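Long-range contact in cytoplasmic protein (Cryptococcus neoformans var. grubii serotype A, PDB 7LPO), which probably hydrolyses steryl beta-glucosides, as a sterylglucosidase of glycoside hydrolase family 5: residues A[72-85]-A[120-134]. Numbering follows the deposited sequence.
Sequences FINKPLNLDDGSAD and YMDYIIAVLRKCKEW
Y123 of helix 118-133 pushes its ring into the loop 72-82, where backbone and side-chain atoms meet it. With CG anti to the backbone N (chi1 161°), the ring rises from the helix; N74 N lies over one face and V127 CG2 of its own helix over the opposite one. At the ring edge, Y123 OH donates to L77 O at 2.5 Å. Y120 packs one turn earlier: F72 CB sits over a face, 3.3 Å from Y120 CE1, and the F72 ring turns its edge toward that residue's ring, with planes at 58°. Against these tight, buried tyrosines stands a partly exposed side. There L79 CD1 rests 3.7 Å from A126 CB, while the L79 and K130 side chains pass in opposite directions. At the C-terminal end of helix 118-133, K130 and W134 form a partly exposed polar cluster with D85 of helix 83-93. D85 OD1 takes K130 NZ on its syn lone pair at 2.9 Å and W134 NE1 on its anti lone pair at 3.1 Å, the latter nearly straight (170°). The contact thus joins helix 118-133 to the loop leading into helix 83-93, in the family's TIM-barrel domain, and pairs a buried tyrosine-to-carbonyl grip with a carboxylate oxygen accepting two bonds, whose negative charge K130 probably stabilises.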
loop_
_atom_site.group_PDB
_atom_site.type_symbol
_atom_site.label_atom_id
_atom_site.label_comp_id
_atom_site.label_asym_id
_atom_site.label_seq_id
_atom_site.Cartn_x
_atom_site.Cartn_y
_atom_site.Cartn_z
ATOM N N PHE A 72 3.694 -9.705 -17.595
ATOM C CA PHE A 72 3.506 -9.882 -16.167
ATOM C C PHE A 72 3.012 -11.271 -15.801
ATOM O O PHE A 72 2.800 -11.538 -14.616
ATOM C CB PHE A 72 2.509 -8.852 -15.638
ATOM C CG PHE A 72 3.050 -7.459 -15.573
ATOM C CD1 PHE A 72 3.148 -6.676 -16.720
ATOM C CD2 PHE A 72 3.452 -6.927 -14.371
ATOM C CE1 PHE A 72 3.638 -5.392 -16.660
ATOM C CE2 PHE A 72 3.944 -5.638 -14.298
ATOM C CZ PHE A 72 4.031 -4.866 -15.433
ATOM N N ILE A 73 2.825 -12.160 -16.778
ATOM C CA ILE A 73 2.246 -13.463 -16.478
ATOM C C ILE A 73 3.109 -14.198 -15.466
ATOM O O ILE A 73 4.346 -14.163 -15.527
ATOM C CB ILE A 73 2.083 -14.301 -17.755
ATOM C CG1 ILE A 73 1.096 -13.635 -18.709
ATOM C CG2 ILE A 73 1.625 -15.706 -17.399
ATOM C CD1 ILE A 73 -0.327 -14.095 -18.538
ATOM N N ASN A 74 2.447 -14.879 -14.531
ATOM C CA ASN A 74 3.035 -15.726 -13.499
ATOM C C ASN A 74 3.642 -14.926 -12.356
ATOM O O ASN A 74 4.360 -15.500 -11.529
ATOM C CB ASN A 74 4.080 -16.684 -14.079
ATOM C CG ASN A 74 3.445 -17.928 -14.678
ATOM O OD1 ASN A 74 2.410 -18.405 -14.201
ATOM N ND2 ASN A 74 4.054 -18.451 -15.734
ATOM N N LYS A 75 3.361 -13.630 -12.268
ATOM C CA LYS A 75 3.553 -12.869 -11.044
ATOM C C LYS A 75 2.193 -12.373 -10.577
ATOM O O LYS A 75 1.466 -11.763 -11.370
ATOM C CB LYS A 75 4.497 -11.681 -11.255
ATOM C CG LYS A 75 5.921 -12.079 -11.603
ATOM C CD LYS A 75 6.609 -10.947 -12.346
ATOM C CE LYS A 75 7.944 -10.620 -11.706
ATOM N NZ LYS A 75 8.250 -9.174 -11.853
ATOM N N PRO A 76 1.836 -12.538 -9.302
ATOM C CA PRO A 76 2.747 -12.876 -8.198
ATOM C C PRO A 76 3.093 -14.351 -8.038
ATOM O O PRO A 76 4.125 -14.659 -7.449
ATOM C CB PRO A 76 1.979 -12.391 -6.954
ATOM C CG PRO A 76 0.523 -12.592 -7.334
ATOM C CD PRO A 76 0.450 -12.318 -8.842
ATOM N N LEU A 77 2.256 -15.246 -8.542
ATOM C CA LEU A 77 2.425 -16.674 -8.322
ATOM C C LEU A 77 2.566 -17.404 -9.650
ATOM O O LEU A 77 1.785 -17.177 -10.581
ATOM C CB LEU A 77 1.241 -17.229 -7.542
ATOM C CG LEU A 77 1.112 -16.793 -6.086
ATOM C CD1 LEU A 77 -0.176 -17.382 -5.529
ATOM C CD2 LEU A 77 2.310 -17.207 -5.245
ATOM N N ASN A 78 3.567 -18.275 -9.734
ATOM C CA ASN A 78 3.765 -19.101 -10.916
ATOM C C ASN A 78 2.804 -20.286 -10.867
ATOM O O ASN A 78 2.809 -21.066 -9.908
ATOM C CB ASN A 78 5.208 -19.576 -10.995
ATOM C CG ASN A 78 5.528 -20.215 -12.326
ATOM O OD1 ASN A 78 4.839 -21.130 -12.772
ATOM N ND2 ASN A 78 6.564 -19.723 -12.977
ATOM N N LEU A 79 1.963 -20.406 -11.886
ATOM C CA LEU A 79 0.955 -21.456 -11.933
ATOM C C LEU A 79 1.383 -22.638 -12.793
ATOM O O LEU A 79 0.611 -23.586 -12.946
ATOM C CB LEU A 79 -0.374 -20.882 -12.446
ATOM C CG LEU A 79 -0.954 -19.733 -11.605
ATOM C CD1 LEU A 79 -2.182 -19.115 -12.285
ATOM C CD2 LEU A 79 -1.323 -20.170 -10.204
ATOM N N ASP A 80 2.596 -22.613 -13.342
ATOM C CA ASP A 80 3.078 -23.696 -14.189
ATOM C C ASP A 80 3.987 -24.682 -13.465
ATOM O O ASP A 80 4.131 -25.816 -13.935
ATOM C CB ASP A 80 3.843 -23.134 -15.397
ATOM C CG ASP A 80 2.975 -22.263 -16.294
ATOM O OD1 ASP A 80 1.751 -22.508 -16.370
ATOM O OD2 ASP A 80 3.516 -21.328 -16.921
ATOM N N ASP A 81 4.596 -24.295 -12.343
ATOM C CA ASP A 81 5.660 -25.087 -11.731
ATOM C C ASP A 81 5.285 -25.665 -10.373
ATOM O O ASP A 81 6.152 -26.229 -9.695
ATOM C CB ASP A 81 6.932 -24.240 -11.598
ATOM C CG ASP A 81 6.751 -23.039 -10.671
ATOM O OD1 ASP A 81 5.712 -22.943 -9.984
ATOM O OD2 ASP A 81 7.654 -22.178 -10.634
ATOM N N GLY A 82 4.029 -25.537 -9.953
ATOM C CA GLY A 82 3.587 -26.062 -8.678
ATOM C C GLY A 82 3.914 -25.208 -7.475
ATOM O O GLY A 82 3.384 -25.476 -6.385
ATOM N N SER A 83 4.753 -24.182 -7.626
ATOM C CA SER A 83 5.146 -23.370 -6.480
ATOM C C SER A 83 3.988 -22.567 -5.897
ATOM O O SER A 83 4.037 -22.211 -4.717
ATOM C CB SER A 83 6.285 -22.426 -6.875
ATOM O OG SER A 83 5.941 -21.608 -7.982
ATOM N N ALA A 84 2.943 -22.286 -6.677
ATOM C CA ALA A 84 1.901 -21.376 -6.205
ATOM C C ALA A 84 1.195 -21.920 -4.968
ATOM O O ALA A 84 0.882 -21.163 -4.040
ATOM C CB ALA A 84 0.893 -21.108 -7.323
ATOM N N ASP A 85 0.921 -23.225 -4.938
ATOM C CA ASP A 85 0.205 -23.795 -3.803
ATOM C C ASP A 85 1.057 -23.793 -2.540
ATOM O O ASP A 85 0.515 -23.713 -1.435
ATOM C CB ASP A 85 -0.246 -25.219 -4.123
ATOM C CG ASP A 85 -1.314 -25.260 -5.198
ATOM O OD1 ASP A 85 -2.472 -24.913 -4.889
ATOM O OD2 ASP A 85 -0.993 -25.616 -6.358
ATOM N N TYR A 120 -3.605 -11.417 -19.359
ATOM C CA TYR A 120 -3.187 -11.183 -17.980
ATOM C C TYR A 120 -4.390 -11.143 -17.066
ATOM O O TYR A 120 -4.335 -11.626 -15.918
ATOM C CB TYR A 120 -2.391 -9.886 -17.868
ATOM C CG TYR A 120 -1.764 -9.745 -16.503
ATOM C CD1 TYR A 120 -0.821 -10.659 -16.064
ATOM C CD2 TYR A 120 -2.144 -8.725 -15.635
ATOM C CE1 TYR A 120 -0.251 -10.555 -14.805
ATOM C CE2 TYR A 120 -1.571 -8.605 -14.377
ATOM C CZ TYR A 120 -0.630 -9.526 -13.968
ATOM O OH TYR A 120 -0.055 -9.432 -12.724
ATOM N N MET A 121 -5.496 -10.575 -17.530
ATOM C CA MET A 121 -6.756 -10.614 -16.815
ATOM C C MET A 121 -7.142 -12.066 -16.414
ATOM O O MET A 121 -7.513 -12.316 -15.292
ATOM C CB MET A 121 -7.873 -10.062 -17.667
ATOM C CG MET A 121 -7.764 -8.617 -18.014
ATOM S SD MET A 121 -9.326 -7.858 -18.346
ATOM C CE MET A 121 -8.963 -6.183 -18.548
ATOM N N ASP A 122 -7.022 -12.970 -17.386
ATOM C CA ASP A 122 -7.369 -14.375 -17.115
ATOM C C ASP A 122 -6.348 -15.024 -16.197
ATOM O O ASP A 122 -6.696 -15.922 -15.422
ATOM C CB ASP A 122 -7.453 -15.118 -18.451
ATOM C CG ASP A 122 -8.640 -14.678 -19.301
ATOM O OD1 ASP A 122 -9.591 -14.092 -18.765
ATOM O OD2 ASP A 122 -8.637 -14.933 -20.514
ATOM N N TYR A 123 -5.087 -14.595 -16.274
ATOM C CA TYR A 123 -4.100 -15.073 -15.315
ATOM C C TYR A 123 -4.495 -14.669 -13.898
ATOM O O TYR A 123 -4.451 -15.490 -12.972
ATOM C CB TYR A 123 -2.708 -14.536 -15.648
ATOM C CG TYR A 123 -1.780 -14.631 -14.458
ATOM C CD1 TYR A 123 -1.136 -15.821 -14.154
ATOM C CD2 TYR A 123 -1.583 -13.541 -13.611
ATOM C CE1 TYR A 123 -0.305 -15.923 -13.054
ATOM C CE2 TYR A 123 -0.749 -13.634 -12.505
ATOM C CZ TYR A 123 -0.111 -14.827 -12.236
ATOM O OH TYR A 123 0.718 -14.935 -11.141
ATOM N N ILE A 124 -4.874 -13.399 -13.707
ATOM C CA ILE A 124 -5.297 -12.939 -12.385
ATOM C C ILE A 124 -6.467 -13.774 -11.883
ATOM O O ILE A 124 -6.518 -14.157 -10.710
ATOM C CB ILE A 124 -5.661 -11.444 -12.414
ATOM C CG1 ILE A 124 -4.410 -10.574 -12.542
ATOM C CG2 ILE A 124 -6.418 -11.073 -11.161
ATOM C CD1 ILE A 124 -4.706 -9.128 -12.901
ATOM N N ILE A 125 -7.428 -14.059 -12.761
ATOM C CA ILE A 125 -8.585 -14.863 -12.374
ATOM C C ILE A 125 -8.143 -16.243 -11.909
ATOM O O ILE A 125 -8.650 -16.769 -10.914
ATOM C CB ILE A 125 -9.584 -14.946 -13.544
ATOM C CG1 ILE A 125 -10.407 -13.657 -13.592
ATOM C CG2 ILE A 125 -10.462 -16.178 -13.418
ATOM C CD1 ILE A 125 -11.120 -13.430 -14.908
ATOM N N ALA A 126 -7.194 -16.849 -12.625
ATOM C CA ALA A 126 -6.670 -18.148 -12.219
ATOM C C ALA A 126 -6.005 -18.067 -10.852
ATOM O O ALA A 126 -6.179 -18.959 -10.015
ATOM C CB ALA A 126 -5.671 -18.656 -13.263
ATOM N N VAL A 127 -5.223 -17.014 -10.610
ATOM C CA VAL A 127 -4.631 -16.821 -9.288
ATOM C C VAL A 127 -5.722 -16.663 -8.238
ATOM O O VAL A 127 -5.669 -17.271 -7.167
ATOM C CB VAL A 127 -3.681 -15.611 -9.291
ATOM C CG1 VAL A 127 -3.188 -15.315 -7.873
ATOM C CG2 VAL A 127 -2.520 -15.856 -10.234
ATOM N N LEU A 128 -6.743 -15.861 -8.537
ATOM C CA LEU A 128 -7.827 -15.679 -7.576
ATOM C C LEU A 128 -8.528 -16.999 -7.274
ATOM O O LEU A 128 -8.932 -17.246 -6.134
ATOM C CB LEU A 128 -8.823 -14.647 -8.100
ATOM C CG LEU A 128 -8.246 -13.240 -8.224
ATOM C CD1 LEU A 128 -9.253 -12.284 -8.849
ATOM C CD2 LEU A 128 -7.776 -12.731 -6.848
ATOM N N ARG A 129 -8.663 -17.870 -8.272
ATOM C CA ARG A 129 -9.313 -19.155 -8.033
ATOM C C ARG A 129 -8.538 -19.993 -7.022
ATOM O O ARG A 129 -9.136 -20.625 -6.143
ATOM C CB ARG A 129 -9.469 -19.918 -9.348
ATOM C CG ARG A 129 -10.612 -19.406 -10.211
ATOM C CD ARG A 129 -11.165 -20.508 -11.097
ATOM N NE ARG A 129 -11.636 -19.994 -12.378
ATOM C CZ ARG A 129 -12.848 -19.490 -12.583
ATOM N NH1 ARG A 129 -13.727 -19.427 -11.583
ATOM N NH2 ARG A 129 -13.182 -19.051 -13.793
ATOM N N LYS A 130 -7.207 -20.018 -7.132
ATOM C CA LYS A 130 -6.404 -20.752 -6.156
ATOM C C LYS A 130 -6.493 -20.118 -4.772
ATOM O O LYS A 130 -6.547 -20.831 -3.763
ATOM C CB LYS A 130 -4.950 -20.827 -6.613
ATOM C CG LYS A 130 -4.706 -21.874 -7.682
ATOM C CD LYS A 130 -3.224 -22.146 -7.883
ATOM C CE LYS A 130 -2.995 -23.522 -8.494
ATOM N NZ LYS A 130 -3.510 -24.620 -7.622
ATOM N N CYS A 131 -6.501 -18.784 -4.693
ATOM C CA CYS A 131 -6.719 -18.141 -3.399
ATOM C C CYS A 131 -8.030 -18.605 -2.779
ATOM O O CYS A 131 -8.106 -18.851 -1.570
ATOM C CB CYS A 131 -6.713 -16.621 -3.547
ATOM S SG CYS A 131 -5.141 -15.964 -4.168
ATOM N N LYS A 132 -9.073 -18.746 -3.596
ATOM C CA LYS A 132 -10.362 -19.192 -3.075
ATOM C C LYS A 132 -10.292 -20.632 -2.587
ATOM O O LYS A 132 -10.844 -20.964 -1.532
ATOM C CB LYS A 132 -11.433 -19.041 -4.153
ATOM C CG LYS A 132 -12.842 -19.377 -3.697
ATOM C CD LYS A 132 -13.799 -19.328 -4.880
ATOM C CE LYS A 132 -15.174 -19.846 -4.497
ATOM N NZ LYS A 132 -15.862 -20.427 -5.688
ATOM N N GLU A 133 -9.615 -21.500 -3.339
ATOM C CA GLU A 133 -9.463 -22.885 -2.912
ATOM C C GLU A 133 -8.794 -22.968 -1.548
ATOM O O GLU A 133 -9.123 -23.843 -0.740
ATOM C CB GLU A 133 -8.655 -23.671 -3.946
ATOM C CG GLU A 133 -9.449 -24.098 -5.165
ATOM C CD GLU A 133 -8.561 -24.390 -6.364
ATOM O OE1 GLU A 133 -8.913 -23.961 -7.488
ATOM O OE2 GLU A 133 -7.507 -25.043 -6.180
ATOM N N TRP A 134 -7.854 -22.071 -1.270
ATOM C CA TRP A 134 -7.161 -22.065 0.012
ATOM C C TRP A 134 -7.890 -21.272 1.089
ATOM O O TRP A 134 -7.373 -21.147 2.201
ATOM C CB TRP A 134 -5.749 -21.509 -0.163
ATOM C CG TRP A 134 -4.810 -22.500 -0.756
ATOM C CD1 TRP A 134 -4.470 -22.617 -2.067
ATOM C CD2 TRP A 134 -4.087 -23.524 -0.060
ATOM N NE1 TRP A 134 -3.584 -23.654 -2.237
ATOM C CE2 TRP A 134 -3.326 -24.220 -1.017
ATOM C CE3 TRP A 134 -4.004 -23.915 1.278
ATOM C CZ2 TRP A 134 -2.503 -25.290 -0.681
ATOM C CZ3 TRP A 134 -3.182 -24.969 1.611
ATOM C CH2 TRP A 134 -2.444 -25.648 0.637
#